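Cell division protein FtsX (Streptococcus pneumoniae, PDB 6HE6) is the membrane subunit of the FtsEX ABC transporter, which acts in cell division and is needed for normal growth and cell shape. Local coordinates at residues Lys41-Lys53 / Asp98-Val112. Numbering follows the deposited sequence. Where two conformers were deposited one is given.
Sequences KVYDSLKNMSTVK and DVKTIAEDAKKIEGV
V42 opens the packing of helix 41-47 on the turn between helix 99-107 and strand 112-116. Valine's branch point gives it two methyls for two partners: CG1 meets V112 CG2 at 4.0 Å, the two valines crossing at about a right angle, while CG2 lies against the backbone of E110 and G111. G111, with no side chain, lets that methyl approach, and its positive phi (107°) suits the type II turn from I109 to V112. One turn on, serine's short side chain at S45 lets I109 CD1 come within 3.5 Å of S45 CB. Its chi1 of -58° sets OG beside its own backbone N, where it bonds back to K41 O at 3.2 Å. L46 reaches between A106 and I109 with CD2, and alanine lets the leucine come close to the helix. Beyond the helix, M49 extends its unbranched, flexible chain (chi2 -177°) so that CE rests on D105 CB at 3.8 Å and touches I109 CD1. Threonine's two branches divide at T51: OG1 lies 3.3 Å from I102 CG1, and CG2 packs on the carboxylate of D98. Valine's compact branch fits V52 against I102, CG1 to CD1 at 3.7 Å. The contact is van der Waals packing, with no hydrogen bond across it. Helices 41-47 and 99-107 are the two helices of a βαββαβ ferredoxin-like fold, side by side on one face of its four-stranded antiparallel sheet: L46 and A106 meet on V14 of strand 11-16, L46 also touches Y89 and V55, and I102 reaches A93 of strand 88-93.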
ATOM      1  N   LYS A  41       0.188  11.454   2.510  1.00 58.94           N
ATOM      2  CA  LYS A  41      -0.146  11.570   3.931  1.00 60.19           C
ATOM      3  C   LYS A  41       0.179  10.285   4.681  1.00 62.33           C
ATOM      4  O   LYS A  41       0.744  10.312   5.783  1.00 59.75           O
ATOM      5  CB  LYS A  41      -1.633  11.898   4.087  1.00 68.25           C
ATOM      6  CG  LYS A  41      -1.941  13.288   4.621  1.00 73.66           C
ATOM      7  CD  LYS A  41      -1.262  14.373   3.818  1.00 77.75           C
ATOM      8  CE  LYS A  41      -1.450  15.744   4.469  1.00 84.96           C
ATOM      9  NZ  LYS A  41      -2.853  15.984   4.920  1.00 81.74           N
ATOM     10  N   VAL A  42      -0.202   9.143   4.109  1.00 52.61           N
ATOM     11  CA  VAL A  42       0.065   7.867   4.767  1.00 57.05           C
ATOM     12  C   VAL A  42       1.520   7.469   4.595  1.00 50.62           C
ATOM     13  O   VAL A  42       2.165   7.013   5.553  1.00 51.04           O
ATOM     14  CB  VAL A  42      -0.878   6.783   4.230  1.00 50.69           C
ATOM     15  CG1 VAL A  42      -0.526   5.439   4.845  1.00 49.28           C
ATOM     16  CG2 VAL A  42      -2.326   7.177   4.507  1.00 49.52           C
ATOM     17  N   TYR A  43       2.060   7.639   3.379  1.00 48.34           N
ATOM     18  CA  TYR A  43       3.467   7.344   3.120  1.00 49.09           C
ATOM     19  C   TYR A  43       4.354   8.029   4.151  1.00 52.08           C
ATOM     20  O   TYR A  43       5.186   7.383   4.793  1.00 57.39           O
ATOM     21  CB  TYR A  43       3.857   7.770   1.685  1.00 50.46           C
ATOM     22  CG  TYR A  43       5.358   7.743   1.405  1.00 53.67           C
ATOM     23  CD1 TYR A  43       5.984   6.584   0.968  1.00 52.25           C
ATOM     24  CD2 TYR A  43       6.149   8.874   1.607  1.00 58.44           C
ATOM     25  CE1 TYR A  43       7.359   6.558   0.730  1.00 51.89           C
ATOM     26  CE2 TYR A  43       7.509   8.852   1.377  1.00 60.25           C
ATOM     27  CZ  TYR A  43       8.103   7.692   0.934  1.00 58.97           C
ATOM     28  OH  TYR A  43       9.452   7.684   0.714  1.00 52.37           O
ATOM     29  N   ASP A  44       4.144   9.328   4.372  1.00 52.13           N
ATOM     30  CA  ASP A  44       5.061  10.096   5.212  1.00 49.65           C
ATOM     31  C   ASP A  44       5.030   9.636   6.669  1.00 52.27           C
ATOM     32  O   ASP A  44       6.080   9.558   7.315  1.00 55.84           O
ATOM     33  CB  ASP A  44       4.749  11.593   5.129  1.00 49.81           C
ATOM     34  CG  ASP A  44       5.102  12.197   3.794  1.00 59.53           C
ATOM     35  OD1 ASP A  44       5.924  11.599   3.070  1.00 61.96           O
ATOM     36  OD2 ASP A  44       4.597  13.303   3.497  1.00 61.36           O
ATOM     37  N   SER A  45       3.840   9.321   7.198  1.00 50.80           N
ATOM     38  CA  SER A  45       3.728   8.853   8.579  1.00 57.31           C
ATOM     39  C   SER A  45       4.446   7.526   8.772  1.00 58.73           C
ATOM     40  O   SER A  45       5.083   7.303   9.807  1.00 53.66           O
ATOM     41  CB  SER A  45       2.258   8.711   8.961  1.00 58.45           C
ATOM     42  OG  SER A  45       1.590   9.950   8.809  1.00 58.72           O
ATOM     43  N   LEU A  46       4.330   6.623   7.797  1.00 56.44           N
ATOM     44  CA  LEU A  46       5.086   5.376   7.838  1.00 49.93           C
ATOM     45  C   LEU A  46       6.586   5.644   7.746  1.00 49.94           C
ATOM     46  O   LEU A  46       7.364   5.176   8.585  1.00 52.73           O
ATOM     47  CB  LEU A  46       4.630   4.445   6.703  1.00 49.54           C
ATOM     48  CG  LEU A  46       3.171   3.963   6.692  1.00 50.76           C
ATOM     49  CD1 LEU A  46       2.825   3.266   5.371  1.00 45.74           C
ATOM     50  CD2 LEU A  46       2.947   3.002   7.838  1.00 47.47           C
ATOM     51  N   LYS A  47       7.006   6.423   6.741  1.00 49.14           N
ATOM     52  CA  LYS A  47       8.416   6.759   6.536  1.00 60.87           C
ATOM     53  C   LYS A  47       9.032   7.479   7.737  1.00 71.07           C
ATOM     54  O   LYS A  47      10.248   7.391   7.949  1.00 77.31           O
ATOM     55  CB  LYS A  47       8.544   7.613   5.262  1.00 60.66           C
ATOM     56  CG  LYS A  47       9.890   7.553   4.551  1.00 67.36           C
ATOM     57  CD  LYS A  47      10.094   6.222   3.879  1.00 57.76           C
ATOM     58  CE  LYS A  47      11.556   5.855   3.674  1.00 59.19           C
ATOM     59  NZ  LYS A  47      12.118   6.425   2.445  1.00 65.23           N
ATOM     60  N   ASN A  48       8.223   8.162   8.543  1.00 68.52           N
ATOM     61  CA  ASN A  48       8.724   8.866   9.715  1.00 71.13           C
ATOM     62  C   ASN A  48       8.988   7.951  10.902  1.00 68.81           C
ATOM     63  O   ASN A  48       9.589   8.403  11.878  1.00 73.58           O
ATOM     64  CB  ASN A  48       7.737   9.953  10.140  1.00 79.41           C
ATOM     65  CG  ASN A  48       7.911  11.230   9.356  1.00 89.41           C
ATOM     66  OD1 ASN A  48       8.925  11.427   8.685  1.00 92.59           O
ATOM     67  ND2 ASN A  48       6.921  12.114   9.441  1.00 92.20           N
ATOM     68  N   MET A  49       8.541   6.699  10.860  1.00 59.69           N
ATOM     69  CA  MET A  49       8.788   5.786  11.966  1.00 58.80           C
ATOM     70  C   MET A  49      10.246   5.351  11.989  1.00 63.29           C
ATOM     71  O   MET A  49      10.779   4.874  10.984  1.00 62.84           O
ATOM     72  CB  MET A  49       7.883   4.566  11.862  1.00 52.09           C
ATOM     73  CG  MET A  49       6.407   4.879  11.837  1.00 59.82           C
ATOM     74  SD  MET A  49       5.486   3.330  11.800  1.00 63.24           S
ATOM     75  CE  MET A  49       3.790   3.950  11.729  1.00 53.11           C
ATOM     76  N   SER A  50      10.887   5.494  13.152  1.00 64.34           N
ATOM     77  CA  SER A  50      12.318   5.223  13.245  1.00 67.77           C
ATOM     78  C   SER A  50      12.657   3.766  12.964  1.00 60.40           C
ATOM     79  O   SER A  50      13.778   3.475  12.532  1.00 63.09           O
ATOM     80  CB  SER A  50      12.843   5.618  14.632  1.00 72.85           C
ATOM     81  OG  SER A  50      11.894   5.301  15.627  1.00 82.01           O
ATOM     82  N   THR A  51      11.728   2.845  13.185  1.00 64.83           N
ATOM     83  CA  THR A  51      12.007   1.431  12.981  1.00 61.13           C
ATOM     84  C   THR A  51      11.663   0.916  11.581  1.00 62.32           C
ATOM     85  O   THR A  51      11.777  -0.292  11.351  1.00 62.38           O
ATOM     86  CB  THR A  51      11.257   0.601  14.012  1.00 59.26           C
ATOM     87  OG1 THR A  51       9.876   0.949  13.966  1.00 64.33           O
ATOM     88  CG2 THR A  51      11.792   0.887  15.420  1.00 63.18           C
ATOM     89  N   VAL A  52      11.266   1.779  10.626  1.00 54.56           N
ATOM     90  CA  VAL A  52      10.994   1.326   9.260  1.00 51.57           C
ATOM     91  C   VAL A  52      12.150   1.683   8.330  1.00 52.74           C
ATOM     92  O   VAL A  52      12.708   2.787   8.389  1.00 53.91           O
ATOM     93  CB  VAL A  52       9.670   1.895   8.719  1.00 58.79           C
ATOM     94  CG1 VAL A  52       8.553   1.675   9.707  1.00 48.65           C
ATOM     95  CG2 VAL A  52       9.817   3.349   8.426  1.00 72.89           C
ATOM     96  N   LYS A  53      12.501   0.750   7.444  1.00 55.58           N
ATOM     97  CA  LYS A  53      13.601   0.979   6.513  1.00 59.90           C
ATOM     98  C   LYS A  53      13.138   1.423   5.129  1.00 54.20           C
ATOM     99  O   LYS A  53      13.821   2.225   4.480  1.00 53.68           O
ATOM    100  CB  LYS A  53      14.470  -0.279   6.376  1.00 60.13           C
ATOM    101  CG  LYS A  53      15.605  -0.110   5.333  1.00 73.26           C
ATOM    102  CD  LYS A  53      16.517  -1.330   5.176  1.00 80.19           C
ATOM    103  CE  LYS A  53      17.988  -0.902   5.276  1.00 90.53           C
ATOM    104  NZ  LYS A  53      18.937  -2.033   5.525  1.00 88.21           N
ATOM    105  N   ASP A  98      10.563  -5.262  15.699  1.00 62.59           N
ATOM    106  CA  ASP A  98       9.889  -3.985  15.480  1.00 62.72           C
ATOM    107  C   ASP A  98       8.551  -4.125  14.771  1.00 61.58           C
ATOM    108  O   ASP A  98       7.801  -3.138  14.697  1.00 62.11           O
ATOM    109  CB  ASP A  98      10.769  -3.038  14.652  1.00 60.22           C
ATOM    110  CG  ASP A  98      12.116  -2.768  15.289  1.00 68.76           C
ATOM    111  OD1 ASP A  98      12.183  -2.568  16.516  1.00 76.88           O
ATOM    112  OD2 ASP A  98      13.114  -2.739  14.547  1.00 75.02           O
ATOM    113  N   VAL A  99       8.237  -5.308  14.246  1.00 62.01           N
ATOM    114  CA  VAL A  99       7.088  -5.456  13.353  1.00 64.21           C
ATOM    115  C   VAL A  99       5.786  -5.200  14.097  1.00 69.76           C
ATOM    116  O   VAL A  99       4.904  -4.487  13.607  1.00 74.00           O
ATOM    117  CB  VAL A  99       7.088  -6.853  12.707  1.00 71.31           C
ATOM    118  CG1 VAL A  99       5.666  -7.263  12.304  1.00 71.02           C
ATOM    119  CG2 VAL A  99       8.030  -6.903  11.531  1.00 69.89           C
ATOM    120  N   LYS A 100       5.634  -5.782  15.289  1.00 67.04           N
ATOM    121  CA  LYS A 100       4.364  -5.650  15.996  1.00 68.05           C
ATOM    122  C   LYS A 100       4.100  -4.203  16.385  1.00 67.24           C
ATOM    123  O   LYS A 100       2.958  -3.733  16.317  1.00 72.42           O
ATOM    124  CB  LYS A 100       4.317  -6.578  17.220  1.00 77.32           C
ATOM    125  CG  LYS A 100       3.076  -7.479  17.207  1.00 91.48           C
ATOM    126  CD  LYS A 100       3.165  -8.701  18.122  1.00101.66           C
ATOM    127  CE  LYS A 100       3.403  -9.992  17.322  1.00101.97           C
ATOM    128  NZ  LYS A 100       3.365 -11.225  18.179  1.00102.25           N
ATOM    129  N   THR A 101       5.148  -3.468  16.760  1.00 65.04           N
ATOM    130  CA  THR A 101       4.968  -2.055  17.067  1.00 63.82           C
ATOM    131  C   THR A 101       4.579  -1.265  15.821  1.00 64.59           C
ATOM    132  O   THR A 101       3.676  -0.421  15.870  1.00 65.65           O
ATOM    133  CB  THR A 101       6.243  -1.485  17.685  1.00 72.55           C
ATOM    134  OG1 THR A 101       6.584  -2.233  18.858  1.00 83.55           O
ATOM    135  CG2 THR A 101       6.038  -0.020  18.073  1.00 78.50           C
ATOM    136  N   ILE A 102       5.248  -1.535  14.693  1.00 62.98           N
ATOM    137  CA  ILE A 102       4.972  -0.815  13.448  1.00 60.54           C
ATOM    138  C   ILE A 102       3.524  -1.025  13.023  1.00 57.49           C
ATOM    139  O   ILE A 102       2.803  -0.076  12.682  1.00 54.47           O
ATOM    140  CB  ILE A 102       5.953  -1.260  12.344  1.00 53.93           C
ATOM    141  CG1 ILE A 102       7.318  -0.610  12.540  1.00 57.73           C
ATOM    142  CG2 ILE A 102       5.424  -0.904  10.964  1.00 48.24           C
ATOM    143  CD1 ILE A 102       8.435  -1.349  11.816  1.00 56.88           C
ATOM    144  N   ALA A 103       3.070  -2.276  13.050  1.00 58.36           N
ATOM    145  CA  ALA A 103       1.712  -2.574  12.620  1.00 59.26           C
ATOM    146  C   ALA A 103       0.676  -1.897  13.506  1.00 70.52           C
ATOM    147  O   ALA A 103      -0.395  -1.509  13.026  1.00 71.66           O
ATOM    148  CB  ALA A 103       1.514  -4.087  12.607  1.00 63.42           C
ATOM    149  N   GLU A 104       0.970  -1.742  14.801  1.00 73.91           N
ATOM    150  CA  GLU A 104       0.005  -1.121  15.702  1.00 69.06           C
ATOM    151  C   GLU A 104      -0.089   0.377  15.457  1.00 62.73           C
ATOM    152  O   GLU A 104      -1.187   0.932  15.340  1.00 61.88           O
ATOM    153  CB  GLU A 104       0.384  -1.406  17.151  1.00 79.59           C
ATOM    154  CG  GLU A 104      -0.386  -2.573  17.736  1.00 98.36           C
ATOM    155  CD  GLU A 104       0.371  -3.266  18.847  1.00109.69           C
ATOM    156  OE1 GLU A 104       0.313  -4.515  18.918  1.00110.54           O
ATOM    157  OE2 GLU A 104       1.016  -2.557  19.651  1.00114.17           O
ATOM    158  N   ASP A 105       1.055   1.049  15.354  1.00 56.58           N
ATOM    159  CA  ASP A 105       1.032   2.466  15.023  1.00 62.79           C
ATOM    160  C   ASP A 105       0.421   2.697  13.642  1.00 62.20           C
ATOM    161  O   ASP A 105      -0.238   3.719  13.404  1.00 64.47           O
ATOM    162  CB  ASP A 105       2.452   3.029  15.114  1.00 71.57           C
ATOM    163  CG  ASP A 105       3.037   2.900  16.519  1.00 81.74           C
ATOM    164  OD1 ASP A 105       2.284   2.490  17.426  1.00 81.72           O
ATOM    165  OD2 ASP A 105       4.250   3.161  16.710  1.00 77.11           O
ATOM    166  N   ALA A 106       0.618   1.755  12.719  1.00 62.03           N
ATOM    167  CA  ALA A 106       0.127   1.955  11.356  1.00 57.56           C
ATOM    168  C   ALA A 106      -1.396   1.968  11.303  1.00 62.18           C
ATOM    169  O   ALA A 106      -1.983   2.732  10.528  1.00 56.42           O
ATOM    170  CB  ALA A 106       0.681   0.879  10.424  1.00 53.66           C
ATOM    171  N   LYS A 107      -2.062   1.128  12.103  1.00 64.22           N
ATOM    172  CA  LYS A 107      -3.522   1.125  12.058  1.00 73.11           C
ATOM    173  C   LYS A 107      -4.085   2.449  12.569  1.00 70.18           C
ATOM    174  O   LYS A 107      -5.219   2.800  12.231  1.00 71.31           O
ATOM    175  CB  LYS A 107      -4.095  -0.067  12.854  1.00 79.91           C
ATOM    176  CG  LYS A 107      -5.360  -0.759  12.236  1.00 84.45           C
ATOM    177  CD  LYS A 107      -6.448   0.238  11.831  1.00 86.78           C
ATOM    178  CE  LYS A 107      -7.762  -0.388  11.405  1.00 93.69           C
ATOM    179  NZ  LYS A 107      -8.519   0.609  10.583  1.00 96.54           N
ATOM    180  N   LYS A 108      -3.296   3.223  13.319  1.00 71.16           N
ATOM    181  CA  LYS A 108      -3.739   4.499  13.869  1.00 72.96           C
ATOM    182  C   LYS A 108      -3.577   5.668  12.903  1.00 70.09           C
ATOM    183  O   LYS A 108      -4.013   6.775  13.219  1.00 62.79           O
ATOM    184  CB  LYS A 108      -2.990   4.786  15.173  1.00 78.88           C
ATOM    185  CG  LYS A 108      -3.458   3.892  16.311  1.00 88.25           C
ATOM    186  CD  LYS A 108      -3.156   4.487  17.665  1.00 93.67           C
ATOM    187  CE  LYS A 108      -1.805   4.021  18.161  1.00 90.63           C
ATOM    188  NZ  LYS A 108      -1.859   3.634  19.596  1.00 87.59           N
ATOM    189  N   ILE A 109      -2.968   5.459  11.740  1.00 68.21           N
ATOM    190  CA  ILE A 109      -2.840   6.520  10.748  1.00 64.49           C
ATOM    191  C   ILE A 109      -4.171   6.684  10.028  1.00 60.76           C
ATOM    192  O   ILE A 109      -4.779   5.698   9.594  1.00 57.49           O
ATOM    193  CB  ILE A 109      -1.719   6.194   9.750  1.00 63.21           C
ATOM    194  CG1 ILE A 109      -0.374   6.043  10.474  1.00 62.44           C
ATOM    195  CG2 ILE A 109      -1.667   7.271   8.668  1.00 55.71           C
ATOM    196  CD1 ILE A 109       0.764   5.569   9.589  1.00 61.94           C
ATOM    197  N   GLU A 110      -4.646   7.918   9.901  0.66 65.45           N
ATOM    198  CA  GLU A 110      -5.910   8.095   9.204  0.66 67.58           C
ATOM    199  C   GLU A 110      -5.691   7.933   7.710  0.66 66.04           C
ATOM    200  O   GLU A 110      -4.749   8.490   7.135  0.66 64.75           O
ATOM    201  CB  GLU A 110      -6.546   9.443   9.524  0.66 69.25           C
ATOM    202  CG  GLU A 110      -8.072   9.472   9.268  0.66 75.06           C
ATOM    203  CD  GLU A 110      -8.771   8.113   9.470  0.66 80.00           C
ATOM    204  OE1 GLU A 110      -8.658   7.509  10.561  0.66 78.21           O
ATOM    205  OE2 GLU A 110      -9.456   7.658   8.532  0.66 80.76           O
ATOM    206  N   GLY A 111      -6.569   7.161   7.091  1.00 66.57           N
ATOM    207  CA  GLY A 111      -6.421   6.672   5.745  1.00 60.67           C
ATOM    208  C   GLY A 111      -6.084   5.198   5.669  1.00 61.58           C
ATOM    209  O   GLY A 111      -6.359   4.567   4.642  1.00 64.70           O
ATOM    210  N   VAL A 112      -5.506   4.630   6.729  1.00 64.08           N
ATOM    211  CA  VAL A 112      -5.173   3.206   6.757  1.00 55.81           C
ATOM    212  C   VAL A 112      -6.450   2.409   7.010  1.00 66.17           C
ATOM    213  O   VAL A 112      -7.147   2.637   8.005  1.00 68.16           O
ATOM    214  CB  VAL A 112      -4.120   2.905   7.835  1.00 63.94           C
ATOM    215  CG1 VAL A 112      -4.052   1.403   8.114  1.00 61.30           C
ATOM    216  CG2 VAL A 112      -2.764   3.439   7.428  1.00 56.59           C
TER